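Long-range contacts in succinate dehydrogenase subunit A (Mycolicibacterium smegmatis, PDB 7D6V), which probably oxidises succinate to fumarate at its bound FAD and passes the electrons on toward quinone through the partner subunits of the complex: residues I246-T251 with P385-V390; G343-I348 with A380-P385; I498-A503 with G562-D567. All blocks are in the same frame, centred on the assembly; numbering follows the deposited sequence.

Interaction 1: I246-T251 with P385-V390; sequences IQFHPT and PTCHYV. With FAD (flavin-adenine dinucleotide), chain D.
Cys387 and Ile246 meet on one face of the strand pair, Cys387 SG lying 3.6 Å from Ile246 CG2. The thiol gets there with SG anti to the backbone N (chi1 180°). Ile246 CG2 also sits over one face of the Phe248 ring, offset toward the rim. Cys387 SG is 5.0 Å from that ring's centroid in an oblique sulfur-aromatic contact, and Phe248 CE2 touches Cys387 CB at 3.8 Å. On the same face Ile246 CG1 reaches Val390 CG2 (4.0 Å). The antiparallel register slips by one residue between Gln247 and Phe248, a classic beta bulge in the FAD-binding region: Gln247 O accepts His388 N at 2.9 Å (N-H...O 165°) and, weakly, Tyr389 N at 3.5 Å. On the other face His249 CB packs against Thr386 CG2 at 3.7 Å, while the imidazole leads away to bond Val264 O. At the bulge, His388 holds CG anti to its N (chi1 -173°), which carries the ring to the flavin: FAD C7 lies at the imidazole edge, near its plane, 3.5 Å from His388 CE1, and Ser220 OG bonds ND1. The Tyr389 ring turns an edge to the ribityl O3' of FAD and makes a cation-pi contact with Arg423.

Interaction 2: G343-I348 with A380-P385; sequences GVYLDI and AMEVGP
The Tyr345 ring turns an edge to the backbone of the opposing segment, with Met381 O close to the ring plane and 3.4 Å from Tyr345 CD1. Farther out along the ring, Glu382 OE1 lies 3.9 Å from Tyr345 CE1; the two side chains run alongside each other, but the carboxylate plane stands at 90° to the ring. Ala380 CB and Glu382 OE1 both approach the ring obliquely. The contact lays the irregular loop 343-348 beside the beginning of the strand 383-395, the end-to-end directions of the touching parts differing by 137°. In flavoproteins of this family a capping domain is inserted in the FAD-binding domain, and the position is consistent with a place where the two join. Val344 N donates a backbone hydrogen bond to Val383 O at 2.7 Å, with an almost straight N-H...O angle of 172° and the donor nearly in line with the carbonyl.

On the side of the backbones away from Tyr345 and Glu382 lies an apolar cluster. Val383 places CG2 between its backbone N and carbonyl carbon, and that methyl meets Val344 CG2 at 3.6 Å. It also touches Leu346 CB, the two side chains crossing at about a right angle. Leu346 CD2 rests on Met381 SD at 3.6 Å. Because the methionine chain bends at chi3, its terminal methyl is carried on toward the isoleucine, Met381 CE lying 3.9 Å from Ile348 CG2. Thr251 and Met253 of the strand 246-253 pack against this cluster and continue it into the sheet. Asp347 sends OD1 away to bond Leu275 N, while its CB stays behind, 3.6 Å from Ala380 CB.

Interaction 3: I498-A503 with G562-D567; sequences IIRKEA and GGHTRD
A short, weakly bonded parallel strand pair, in the region matching the C-terminal family of fumarate reductase flavoproteins, joins residues 499-500 to 565-566. It rests on Arg500, which uses both backbone polar atoms: its N donates to Thr565 O at 3.0 Å, and its O accepts Asp567 N at 2.9 Å with an N-H...O angle of 167°. These two bonds bracket Arg566, as expected for a parallel pair of Arg500 with Arg566.

The side chains of that pair fall on the same face, and Arg500 CB lies 3.8 Å from Arg566 CD. Arg500 then bends at chi2, folding its chain past Thr565 O and bringing the guanidinium to His564. Arg500 NH1 is 2.9 Å from His564 ND1, each flat group meeting the other at its edge, and the planes are 62° apart; the angle at the hydrogen is only 118°, so the bond is weak. Second partners probably help to fix both ends, NH1 also bonding Glu244 O and His564 NE2 bonding Arg557 O. Arg566, bent at chi2 and chi3, forms a salt bridge with Asp568.

On the Ile499 side, Asp567 CB packs on Ile499 CG2 at 3.7 Å. Lys501, the N-cap of the helix 502-518, runs alongside Asp567, but its NZ remains 4.4 Å from Asp567 OD1, beyond salt-bridge range. The strand pair is wedged among larger elements: Ile499 and Thr565 touch Arg327 of the helix 322-334, Arg500 and Glu502 touch the helix 532-556, and Ile498 and Arg500 pack against Phe248 of the strand 246-253.

Overall arrangement
From the N terminus, the strand carrying 246-251 comes first and opens the long loop that interaction 1 closes at 385-390. Interaction 2, between 343-348 and 380-385, is nested inside this loop; it closes a shorter one that is more than half helical, and shares Pro385 with interaction 1. Both contacts use the strand 383-395, and interaction 2 adds the loop 343-348 beside its start. Interaction 3 follows in series, 562-567 returning to 498-503 after a largely helical excursion. Ile498 ties it to the others, packing on Pro250 and Pro385, and thereby joins the region of the C-terminal family to the FAD-binding one.

Interaction 1: I246-T251 with P385-V390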
# COMPACT_ATOMS: atom_id res chain seq x y z
N ILE A 246 -8.73 -13.58 22.45
CA ILE A 246 -8.72 -13.21 21.04
C ILE A 246 -9.66 -12.03 20.87
O ILE A 246 -10.79 -12.06 21.37
CB ILE A 246 -9.13 -14.39 20.14
CG1 ILE A 246 -8.06 -15.47 20.17
CG2 ILE A 246 -9.37 -13.91 18.72
CD1 ILE A 246 -8.45 -16.72 19.43
N GLN A 247 -9.20 -11.01 20.17
CA GLN A 247 -10.05 -9.86 19.88
C GLN A 247 -10.99 -10.19 18.74
O GLN A 247 -10.55 -10.61 17.66
CB GLN A 247 -9.20 -8.63 19.56
CG GLN A 247 -9.98 -7.34 19.60
CD GLN A 247 -9.12 -6.15 19.93
OE1 GLN A 247 -8.72 -5.95 21.08
NE2 GLN A 247 -8.81 -5.35 18.92
N PHE A 248 -12.28 -10.02 18.98
CA PHE A 248 -13.30 -10.14 17.95
C PHE A 248 -14.01 -8.80 17.82
O PHE A 248 -14.43 -8.22 18.82
CB PHE A 248 -14.33 -11.21 18.29
CG PHE A 248 -13.78 -12.61 18.30
CD1 PHE A 248 -13.41 -13.21 19.49
CD2 PHE A 248 -13.69 -13.34 17.13
CE1 PHE A 248 -12.92 -14.49 19.51
CE2 PHE A 248 -13.20 -14.63 17.14
CZ PHE A 248 -12.82 -15.21 18.33
N HIS A 249 -14.12 -8.32 16.61
CA HIS A 249 -15.02 -7.19 16.40
C HIS A 249 -16.41 -7.71 16.05
O HIS A 249 -16.55 -8.49 15.11
CB HIS A 249 -14.50 -6.28 15.31
CG HIS A 249 -15.17 -4.95 15.27
ND1 HIS A 249 -15.15 -4.08 16.34
CD2 HIS A 249 -15.89 -4.34 14.30
CE1 HIS A 249 -15.82 -2.99 16.03
NE2 HIS A 249 -16.28 -3.12 14.79
N PRO A 250 -17.44 -7.30 16.79
CA PRO A 250 -18.78 -7.88 16.57
C PRO A 250 -19.37 -7.57 15.21
O PRO A 250 -20.31 -8.27 14.79
CB PRO A 250 -19.62 -7.26 17.69
CG PRO A 250 -18.64 -6.68 18.66
CD PRO A 250 -17.45 -6.29 17.85
N THR A 251 -18.88 -6.56 14.50
CA THR A 251 -19.53 -6.03 13.30
C THR A 251 -18.50 -5.96 12.18
O THR A 251 -17.78 -4.97 12.03
CB THR A 251 -20.16 -4.67 13.60
OG1 THR A 251 -21.22 -4.83 14.56
CG2 THR A 251 -20.73 -4.04 12.35
N PRO A 385 -19.56 -11.12 13.41
CA PRO A 385 -18.33 -11.20 14.20
C PRO A 385 -17.12 -11.59 13.37
O PRO A 385 -17.18 -12.50 12.53
CB PRO A 385 -18.65 -12.26 15.25
CG PRO A 385 -20.14 -12.30 15.32
CD PRO A 385 -20.61 -12.01 13.93
N THR A 386 -16.00 -10.92 13.62
CA THR A 386 -14.77 -11.14 12.87
C THR A 386 -13.57 -11.20 13.81
O THR A 386 -13.45 -10.38 14.72
CB THR A 386 -14.57 -10.03 11.81
OG1 THR A 386 -13.40 -10.30 11.03
CG2 THR A 386 -14.46 -8.66 12.45
N CYS A 387 -12.71 -12.19 13.60
CA CYS A 387 -11.48 -12.33 14.38
C CYS A 387 -10.45 -11.32 13.90
O CYS A 387 -10.19 -11.20 12.70
CB CYS A 387 -10.94 -13.75 14.24
SG CYS A 387 -9.41 -14.08 15.14
N HIS A 388 -9.86 -10.57 14.84
CA HIS A 388 -8.94 -9.50 14.50
C HIS A 388 -7.53 -9.72 15.04
O HIS A 388 -6.56 -9.67 14.28
CB HIS A 388 -9.49 -8.16 15.00
CG HIS A 388 -8.70 -6.97 14.56
ND1 HIS A 388 -8.45 -6.70 13.23
CD2 HIS A 388 -8.10 -5.99 15.27
CE1 HIS A 388 -7.73 -5.59 13.14
NE2 HIS A 388 -7.51 -5.14 14.36
N TYR A 389 -7.40 -9.96 16.34
CA TYR A 389 -6.10 -9.97 17.00
C TYR A 389 -6.09 -11.05 18.07
O TYR A 389 -7.13 -11.37 18.65
CB TYR A 389 -5.81 -8.60 17.63
CG TYR A 389 -4.41 -8.42 18.17
CD1 TYR A 389 -4.11 -8.70 19.50
CD2 TYR A 389 -3.39 -7.94 17.36
CE1 TYR A 389 -2.84 -8.52 20.00
CE2 TYR A 389 -2.12 -7.77 17.85
CZ TYR A 389 -1.85 -8.06 19.17
OH TYR A 389 -0.58 -7.88 19.66
N VAL A 390 -4.92 -11.61 18.32
CA VAL A 390 -4.73 -12.58 19.39
C VAL A 390 -3.79 -11.98 20.42
O VAL A 390 -2.66 -11.59 20.10
CB VAL A 390 -4.22 -13.94 18.86
CG1 VAL A 390 -2.91 -13.79 18.10
CG2 VAL A 390 -4.07 -14.93 20.00
PA FAD D . 3.55 -9.16 10.77
O1A FAD D . 4.36 -8.02 10.26
O2A FAD D . 2.08 -9.13 10.61
O5B FAD D . 4.06 -10.47 10.01
C5B FAD D . 4.96 -11.40 10.58
C4B FAD D . 5.97 -11.84 9.54
O4B FAD D . 6.37 -13.19 9.77
C3B FAD D . 5.45 -11.82 8.12
O3B FAD D . 6.48 -11.26 7.31
C2B FAD D . 5.30 -13.27 7.75
O2B FAD D . 5.49 -13.51 6.36
C1B FAD D . 6.40 -13.91 8.55
N9A FAD D . 6.14 -15.34 8.78
C8A FAD D . 5.06 -15.86 9.37
N7A FAD D . 5.16 -17.21 9.41
C5A FAD D . 6.31 -17.55 8.83
C6A FAD D . 7.03 -18.80 8.54
N6A FAD D . 6.53 -19.99 8.88
N1A FAD D . 8.22 -18.71 7.92
C2A FAD D . 8.75 -17.53 7.57
N3A FAD D . 8.15 -16.37 7.80
C4A FAD D . 6.96 -16.31 8.42
N1 FAD D . -2.64 -2.44 15.33
C2 FAD D . -2.64 -1.15 15.73
O2 FAD D . -1.98 -0.84 16.72
N3 FAD D . -3.31 -0.19 15.09
C4 FAD D . -4.04 -0.45 14.01
O4 FAD D . -4.66 0.46 13.44
C4X FAD D . -4.11 -1.83 13.51
N5 FAD D . -4.83 -2.15 12.42
C5X FAD D . -4.86 -3.42 11.99
C6 FAD D . -5.61 -3.74 10.87
C7 FAD D . -5.65 -5.04 10.42
C7M FAD D . -6.46 -5.40 9.20
C8 FAD D . -4.90 -6.10 11.13
C8M FAD D . -4.95 -7.51 10.64
C9 FAD D . -4.16 -5.79 12.25
C9A FAD D . -4.11 -4.48 12.70
N10 FAD D . -3.36 -4.17 13.84
C10 FAD D . -3.34 -2.84 14.26
C1' FAD D . -2.60 -5.19 14.55
C2' FAD D . -1.12 -5.06 14.20
O2' FAD D . -0.97 -4.68 12.83
C3' FAD D . -0.37 -6.37 14.37
O3' FAD D . -0.37 -6.71 15.75
C4' FAD D . 1.07 -6.22 13.91
O4' FAD D . 1.10 -5.88 12.53
C5' FAD D . 1.88 -7.49 14.11
O5' FAD D . 3.13 -7.30 13.46
P FAD D . 4.28 -8.40 13.46
O1P FAD D . 5.53 -7.72 13.05
O2P FAD D . 4.26 -9.14 14.75
O3P FAD D . 3.84 -9.45 12.32

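Interaction 2: G343-I348 with A380-P385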
# COMPACT_ATOMS: atom_id res chain seq x y z
N GLY A 343 -24.71 -13.63 9.20
CA GLY A 343 -24.49 -12.36 9.86
C GLY A 343 -25.80 -11.62 10.09
O GLY A 343 -26.87 -12.21 10.20
N VAL A 344 -25.68 -10.29 10.18
CA VAL A 344 -26.80 -9.38 10.36
C VAL A 344 -26.67 -8.25 9.35
O VAL A 344 -25.76 -8.23 8.53
CB VAL A 344 -26.88 -8.84 11.80
CG1 VAL A 344 -27.28 -9.95 12.76
CG2 VAL A 344 -25.56 -8.22 12.22
N TYR A 345 -27.60 -7.30 9.41
CA TYR A 345 -27.78 -6.35 8.31
C TYR A 345 -27.12 -5.00 8.53
O TYR A 345 -26.28 -4.59 7.73
CB TYR A 345 -29.28 -6.19 8.01
CG TYR A 345 -29.79 -7.30 7.13
CD1 TYR A 345 -29.13 -7.64 5.96
CD2 TYR A 345 -30.93 -8.01 7.47
CE1 TYR A 345 -29.58 -8.65 5.15
CE2 TYR A 345 -31.40 -9.03 6.66
CZ TYR A 345 -30.72 -9.35 5.50
OH TYR A 345 -31.18 -10.36 4.70
N LEU A 346 -27.48 -4.28 9.60
CA LEU A 346 -26.93 -2.95 9.85
C LEU A 346 -27.21 -2.00 8.68
O LEU A 346 -26.33 -1.59 7.93
CB LEU A 346 -25.42 -3.01 10.16
CG LEU A 346 -24.68 -1.70 10.47
CD1 LEU A 346 -24.94 -1.23 11.89
CD2 LEU A 346 -23.20 -1.86 10.22
N ASP A 347 -28.50 -1.71 8.51
CA ASP A 347 -28.94 -0.82 7.44
C ASP A 347 -28.86 0.64 7.89
O ASP A 347 -29.44 1.01 8.91
CB ASP A 347 -30.36 -1.16 6.99
CG ASP A 347 -31.30 -1.37 8.16
OD1 ASP A 347 -30.82 -1.40 9.31
OD2 ASP A 347 -32.51 -1.51 7.91
N ILE A 348 -28.14 1.45 7.12
CA ILE A 348 -28.10 2.89 7.29
C ILE A 348 -28.79 3.62 6.15
O ILE A 348 -28.92 4.85 6.20
CB ILE A 348 -26.65 3.38 7.46
CG1 ILE A 348 -26.60 4.79 8.06
CG2 ILE A 348 -25.93 3.36 6.13
CD1 ILE A 348 -27.20 4.87 9.43
N ALA A 380 -28.56 -2.32 2.77
CA ALA A 380 -28.02 -2.74 4.05
C ALA A 380 -26.71 -3.50 3.87
O ALA A 380 -26.37 -3.97 2.78
CB ALA A 380 -29.03 -3.62 4.79
N MET A 381 -25.97 -3.61 4.96
CA MET A 381 -24.70 -4.32 4.97
C MET A 381 -24.94 -5.77 5.41
O MET A 381 -26.07 -6.23 5.56
CB MET A 381 -23.71 -3.60 5.87
CG MET A 381 -23.49 -2.16 5.46
SD MET A 381 -22.60 -1.20 6.69
CE MET A 381 -23.68 0.22 6.84
N GLU A 382 -23.85 -6.51 5.59
CA GLU A 382 -23.91 -7.94 5.89
C GLU A 382 -22.93 -8.27 7.01
O GLU A 382 -22.07 -9.14 6.89
CB GLU A 382 -23.61 -8.76 4.64
CG GLU A 382 -24.15 -10.18 4.69
CD GLU A 382 -25.59 -10.25 4.24
OE1 GLU A 382 -26.06 -9.29 3.61
OE2 GLU A 382 -26.24 -11.28 4.50
N VAL A 383 -23.02 -7.54 8.11
CA VAL A 383 -21.98 -7.54 9.12
C VAL A 383 -22.14 -8.73 10.07
O VAL A 383 -23.21 -9.33 10.19
CB VAL A 383 -21.96 -6.21 9.89
CG1 VAL A 383 -21.68 -5.07 8.94
CG2 VAL A 383 -23.29 -6.00 10.60
N GLY A 384 -21.05 -9.06 10.76
CA GLY A 384 -21.01 -10.16 11.70
C GLY A 384 -19.67 -10.23 12.42
O GLY A 384 -18.74 -9.49 12.10
N PRO A 385 -19.56 -11.12 13.41
CA PRO A 385 -18.33 -11.20 14.20
C PRO A 385 -17.12 -11.59 13.37
O PRO A 385 -17.18 -12.50 12.53
CB PRO A 385 -18.65 -12.26 15.25
CG PRO A 385 -20.14 -12.30 15.32
CD PRO A 385 -20.61 -12.01 13.93

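Interaction 3: I498-A503 with G562-D567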
# COMPACT_ATOMS: atom_id res chain seq x y z
N ILE A 498 -17.07 -15.12 19.90
CA ILE A 498 -17.15 -14.10 20.93
C ILE A 498 -17.72 -14.69 22.21
O ILE A 498 -17.22 -14.43 23.31
CB ILE A 498 -17.99 -12.90 20.47
CG1 ILE A 498 -17.35 -12.22 19.27
CG2 ILE A 498 -18.08 -11.89 21.59
CD1 ILE A 498 -18.22 -11.21 18.61
N ILE A 499 -18.77 -15.49 22.08
CA ILE A 499 -19.46 -16.08 23.22
C ILE A 499 -19.12 -17.56 23.24
O ILE A 499 -19.35 -18.27 22.26
CB ILE A 499 -20.97 -15.86 23.16
CG1 ILE A 499 -21.30 -14.37 23.29
CG2 ILE A 499 -21.67 -16.63 24.25
CD1 ILE A 499 -21.34 -13.63 21.98
N ARG A 500 -18.57 -18.02 24.36
CA ARG A 500 -18.18 -19.41 24.52
C ARG A 500 -19.12 -20.10 25.50
O ARG A 500 -19.53 -19.51 26.50
CB ARG A 500 -16.73 -19.53 25.03
CG ARG A 500 -15.65 -19.41 23.97
CD ARG A 500 -15.33 -17.97 23.66
NE ARG A 500 -14.25 -17.83 22.69
CZ ARG A 500 -12.97 -17.69 22.99
NH1 ARG A 500 -12.58 -17.68 24.26
NH2 ARG A 500 -12.07 -17.56 22.03
N LYS A 501 -19.47 -21.34 25.20
CA LYS A 501 -20.22 -22.19 26.10
C LYS A 501 -19.45 -23.48 26.30
O LYS A 501 -18.71 -23.91 25.42
CB LYS A 501 -21.63 -22.48 25.57
CG LYS A 501 -22.47 -21.23 25.37
CD LYS A 501 -23.77 -21.53 24.66
CE LYS A 501 -24.43 -20.25 24.18
NZ LYS A 501 -23.47 -19.36 23.48
N GLU A 502 -19.64 -24.10 27.47
CA GLU A 502 -18.86 -25.29 27.81
C GLU A 502 -19.12 -26.42 26.82
O GLU A 502 -18.18 -27.07 26.35
CB GLU A 502 -19.19 -25.73 29.23
CG GLU A 502 -18.46 -26.98 29.67
CD GLU A 502 -19.04 -27.57 30.94
OE1 GLU A 502 -20.18 -27.20 31.30
OE2 GLU A 502 -18.36 -28.39 31.59
N ALA A 503 -20.39 -26.66 26.48
CA ALA A 503 -20.73 -27.75 25.58
C ALA A 503 -20.17 -27.50 24.18
O ALA A 503 -19.68 -28.43 23.53
CB ALA A 503 -22.24 -27.93 25.53
N GLY A 562 -12.32 -9.21 29.30
CA GLY A 562 -11.82 -8.67 28.05
C GLY A 562 -12.38 -9.42 26.85
O GLY A 562 -13.60 -9.51 26.66
N GLY A 563 -11.48 -9.97 26.04
CA GLY A 563 -11.88 -10.64 24.82
C GLY A 563 -12.40 -12.05 24.99
O GLY A 563 -12.86 -12.64 24.01
N HIS A 564 -12.35 -12.60 26.19
CA HIS A 564 -12.82 -13.95 26.47
C HIS A 564 -14.13 -13.86 27.24
O HIS A 564 -14.14 -13.45 28.41
CB HIS A 564 -11.78 -14.76 27.24
CG HIS A 564 -12.31 -16.02 27.84
ND1 HIS A 564 -12.69 -17.10 27.08
CD2 HIS A 564 -12.52 -16.38 29.13
CE1 HIS A 564 -13.12 -18.07 27.87
NE2 HIS A 564 -13.02 -17.65 29.12
N THR A 565 -15.22 -14.24 26.60
CA THR A 565 -16.55 -14.20 27.20
C THR A 565 -17.09 -15.61 27.32
O THR A 565 -17.13 -16.35 26.34
CB THR A 565 -17.50 -13.34 26.37
OG1 THR A 565 -16.83 -12.15 25.94
CG2 THR A 565 -18.71 -12.95 27.19
N ARG A 566 -17.50 -15.98 28.53
CA ARG A 566 -18.16 -17.25 28.78
C ARG A 566 -19.62 -16.98 29.13
O ARG A 566 -19.90 -16.24 30.07
CB ARG A 566 -17.48 -18.02 29.92
CG ARG A 566 -16.20 -18.72 29.53
CD ARG A 566 -16.46 -20.01 28.77
NE ARG A 566 -16.95 -21.07 29.64
CZ ARG A 566 -16.17 -21.98 30.23
NH1 ARG A 566 -16.71 -22.90 31.01
NH2 ARG A 566 -14.86 -21.95 30.05
N ASP A 567 -20.53 -17.58 28.37
CA ASP A 567 -21.95 -17.38 28.64
C ASP A 567 -22.36 -17.98 29.98
O ASP A 567 -23.15 -17.39 30.71
CB ASP A 567 -22.79 -17.97 27.51
CG ASP A 567 -24.19 -17.40 27.46
OD1 ASP A 567 -24.43 -16.49 26.64
OD2 ASP A 567 -25.04 -17.85 28.26